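Local atomic coordinates of UDP-N-acetylmuramate--L-alanine ligase (Thermotoga maritima, PDB entry 1J6U), a protein that joins L-alanine to UDP-N-acetylmuramate at the expense of ATP, an amide-forming step in the cytoplasmic assembly of peptidoglycan precursors. Residues Pro421-Val426 with Gly441-Ser446. Sequence-based numbering, arbitrary orientation.
Sequences PELEKV and GDIIYS
Ser446 sits against two consecutive side chains, Leu423 and Glu424. The leucine approaches from its CD2 branch: this methyl lies 3.5 Å from Ser446 OG, a van der Waals contact with the hydroxyl oxygen, and Leu423 CB lies 4.0 Å from Ser446 CB. The same methyl reaches Ile443, three residues earlier, where Leu423 CD2 is 4.1 Å from Ile443 CG1. Ile443 holds CG1 anti to its backbone N (chi1 -162°), and both CG1 and CD1 border the leucine methyl. Glu424 passes alongside the serine backbone, with its CG 3.1 Å from Ser446 O, a close approach of a methylene to a carbonyl oxygen. A bend at chi2 (94°) turns the carboxylate back over the serine, leaving Glu424 OE2 3.9 Å from Ser446 CB. These contacts join the short helix 423-426 to the N-terminal part of helix 443-457 in the C-terminal domain of this Mur ligase. Strand 433-438, in the interior of the domain's mixed sheet, connects the two helices. Ile356 of the neighbouring parallel strand 352-357 touches both Leu423 and Ile443, while Phe437 packs on Ile443 and Ser446. Farther along helix 443-457, Arg449 forms a salt bridge with Glu424 OE2, which probably steadies the bent carboxylate, and Arg453 hydrogen-bonds Glu424 O. Near the N-terminal part of helix 443-457, Gln358 OE1 accepts a hydrogen bond from Ile443 N.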
ATOM      1  N   PRO A 421      22.730  -2.645   9.212  1.00 48.71           N
ATOM      2  CA  PRO A 421      22.962  -4.033   9.680  1.00 46.86           C
ATOM      3  C   PRO A 421      23.102  -4.173  11.198  1.00 48.64           C
ATOM      4  O   PRO A 421      23.034  -5.263  11.755  1.00 48.76           O
ATOM      5  CB  PRO A 421      24.238  -4.438   8.970  1.00 41.42           C
ATOM      6  CG  PRO A 421      24.353  -3.446   7.816  1.00 42.93           C
ATOM      7  CD  PRO A 421      23.854  -2.168   8.399  1.00 49.61           C
ATOM      8  N   GLU A 422      23.298  -3.052  11.858  1.00 45.26           N
ATOM      9  CA  GLU A 422      23.434  -3.052  13.286  1.00 51.25           C
ATOM     10  C   GLU A 422      22.107  -3.071  13.989  1.00 49.19           C
ATOM     11  O   GLU A 422      22.012  -3.595  15.110  1.00 52.11           O
ATOM     12  CB  GLU A 422      24.251  -1.832  13.734  1.00 49.17           C
ATOM     13  CG  GLU A 422      25.721  -2.056  13.525  1.00 43.58           C
ATOM     14  CD  GLU A 422      26.278  -3.180  14.405  1.00 53.83           C
ATOM     15  OE1 GLU A 422      27.064  -4.026  13.897  1.00 47.40           O
ATOM     16  OE2 GLU A 422      25.935  -3.201  15.613  1.00 52.68           O
ATOM     17  N   LEU A 423      21.094  -2.491  13.337  1.00 55.13           N
ATOM     18  CA  LEU A 423      19.719  -2.390  13.853  1.00 47.89           C
ATOM     19  C   LEU A 423      19.190  -3.619  14.649  1.00 51.02           C
ATOM     20  O   LEU A 423      18.926  -3.535  15.851  1.00 54.85           O
ATOM     21  CB  LEU A 423      18.791  -2.075  12.679  1.00 56.08           C
ATOM     22  CG  LEU A 423      17.875  -0.864  12.810  1.00 50.74           C
ATOM     23  CD1 LEU A 423      18.648   0.296  13.336  1.00 33.79           C
ATOM     24  CD2 LEU A 423      17.279  -0.515  11.458  1.00 59.59           C
ATOM     25  N   GLU A 424      19.056  -4.767  13.999  1.00 44.17           N
ATOM     26  CA  GLU A 424      18.559  -5.939  14.704  1.00 46.67           C
ATOM     27  C   GLU A 424      19.403  -6.338  15.883  1.00 47.39           C
ATOM     28  O   GLU A 424      18.907  -6.991  16.790  1.00 50.43           O
ATOM     29  CB  GLU A 424      18.540  -7.172  13.816  1.00 45.48           C
ATOM     30  CG  GLU A 424      18.404  -6.905  12.369  1.00 71.98           C
ATOM     31  CD  GLU A 424      19.730  -6.839  11.659  1.00 72.52           C
ATOM     32  OE1 GLU A 424      20.598  -7.718  11.952  1.00 66.16           O
ATOM     33  OE2 GLU A 424      19.865  -5.918  10.799  1.00 72.73           O
ATOM     34  N   LYS A 425      20.683  -5.993  15.845  1.00 43.42           N
ATOM     35  CA  LYS A 425      21.624  -6.406  16.885  1.00 47.36           C
ATOM     36  C   LYS A 425      21.559  -5.599  18.163  1.00 36.29           C
ATOM     37  O   LYS A 425      21.780  -6.095  19.253  1.00 43.01           O
ATOM     38  CB  LYS A 425      23.065  -6.335  16.346  1.00 50.51           C
ATOM     39  CG  LYS A 425      23.253  -6.751  14.904  1.00 45.44           C
ATOM     40  CD  LYS A 425      24.217  -7.918  14.835  1.00 55.25           C
ATOM     41  CE  LYS A 425      24.434  -8.409  13.404  1.00 47.13           C
ATOM     42  NZ  LYS A 425      25.108  -7.352  12.611  1.00 58.46           N
ATOM     43  N   VAL A 426      21.272  -4.336  17.985  1.00 37.45           N
ATOM     44  CA  VAL A 426      21.214  -3.374  19.050  1.00 38.24           C
ATOM     45  C   VAL A 426      20.066  -3.571  20.016  1.00 42.74           C
ATOM     46  O   VAL A 426      20.129  -3.173  21.187  1.00 45.59           O
ATOM     47  CB  VAL A 426      21.123  -1.990  18.382  1.00 48.93           C
ATOM     48  CG1 VAL A 426      20.356  -1.041  19.224  1.00 48.65           C
ATOM     49  CG2 VAL A 426      22.526  -1.489  18.058  1.00 42.52           C
ATOM     50  N   GLY A 441      11.572   2.162   3.571  1.00 43.92           N
ATOM     51  CA  GLY A 441      12.738   1.572   2.948  1.00 43.04           C
ATOM     52  C   GLY A 441      13.248   0.228   3.400  1.00 44.38           C
ATOM     53  O   GLY A 441      12.487  -0.717   3.632  1.00 39.92           O
ATOM     54  N   ASP A 442      14.575   0.180   3.460  1.00 47.88           N
ATOM     55  CA  ASP A 442      15.432  -0.941   3.864  1.00 46.57           C
ATOM     56  C   ASP A 442      15.045  -1.649   5.160  1.00 38.38           C
ATOM     57  O   ASP A 442      15.251  -2.854   5.342  1.00 36.21           O
ATOM     58  CB  ASP A 442      16.828  -0.390   4.140  1.00 54.63           C
ATOM     59  CG  ASP A 442      17.733  -0.535   3.012  1.00 64.31           C
ATOM     60  OD1 ASP A 442      17.555  -1.493   2.229  1.00 78.57           O
ATOM     61  OD2 ASP A 442      18.648   0.303   2.927  1.00 86.39           O
ATOM     62  N   ILE A 443      14.570  -0.847   6.102  1.00 33.50           N
ATOM     63  CA  ILE A 443      14.241  -1.359   7.414  1.00 38.02           C
ATOM     64  C   ILE A 443      13.512  -2.686   7.432  1.00 37.62           C
ATOM     65  O   ILE A 443      13.712  -3.491   8.338  1.00 34.76           O
ATOM     66  CB  ILE A 443      13.519  -0.300   8.218  1.00 41.61           C
ATOM     67  CG1 ILE A 443      13.600  -0.698   9.683  1.00 34.00           C
ATOM     68  CG2 ILE A 443      12.126  -0.066   7.666  1.00 36.13           C
ATOM     69  CD1 ILE A 443      13.276   0.395  10.585  1.00 28.95           C
ATOM     70  N   ILE A 444      12.717  -2.936   6.397  1.00 37.49           N
ATOM     71  CA  ILE A 444      11.988  -4.178   6.280  1.00 30.75           C
ATOM     72  C   ILE A 444      12.918  -5.387   6.385  1.00 42.18           C
ATOM     73  O   ILE A 444      12.497  -6.451   6.863  1.00 43.81           O
ATOM     74  CB  ILE A 444      11.128  -4.246   4.947  1.00 39.63           C
ATOM     75  CG1 ILE A 444      10.268  -5.502   4.986  1.00 39.05           C
ATOM     76  CG2 ILE A 444      11.973  -4.229   3.689  1.00 43.11           C
ATOM     77  CD1 ILE A 444       9.069  -5.352   5.984  1.00 34.12           C
ATOM     78  N   TYR A 445      14.177  -5.240   5.970  1.00 35.63           N
ATOM     79  CA  TYR A 445      15.110  -6.375   6.076  1.00 39.78           C
ATOM     80  C   TYR A 445      15.670  -6.579   7.514  1.00 36.16           C
ATOM     81  O   TYR A 445      15.956  -7.695   7.926  1.00 35.24           O
ATOM     82  CB  TYR A 445      16.255  -6.211   5.068  1.00 49.43           C
ATOM     83  CG  TYR A 445      15.774  -6.078   3.638  1.00 60.01           C
ATOM     84  CD1 TYR A 445      15.701  -4.823   3.025  1.00 68.89           C
ATOM     85  CD2 TYR A 445      15.305  -7.191   2.923  1.00 65.87           C
ATOM     86  CE1 TYR A 445      15.168  -4.670   1.737  1.00 78.88           C
ATOM     87  CE2 TYR A 445      14.763  -7.057   1.628  1.00 74.83           C
ATOM     88  CZ  TYR A 445      14.698  -5.787   1.037  1.00 84.82           C
ATOM     89  OH  TYR A 445      14.190  -5.617  -0.249  1.00 89.93           O
ATOM     90  N   SER A 446      15.799  -5.497   8.278  1.00 36.36           N
ATOM     91  CA  SER A 446      16.285  -5.576   9.648  1.00 43.29           C
ATOM     92  C   SER A 446      15.241  -6.358  10.397  1.00 49.46           C
ATOM     93  O   SER A 446      15.550  -7.292  11.149  1.00 40.55           O
ATOM     94  CB  SER A 446      16.388  -4.186  10.273  1.00 39.97           C
ATOM     95  OG  SER A 446      17.115  -3.334   9.417  1.00 72.18           O
TER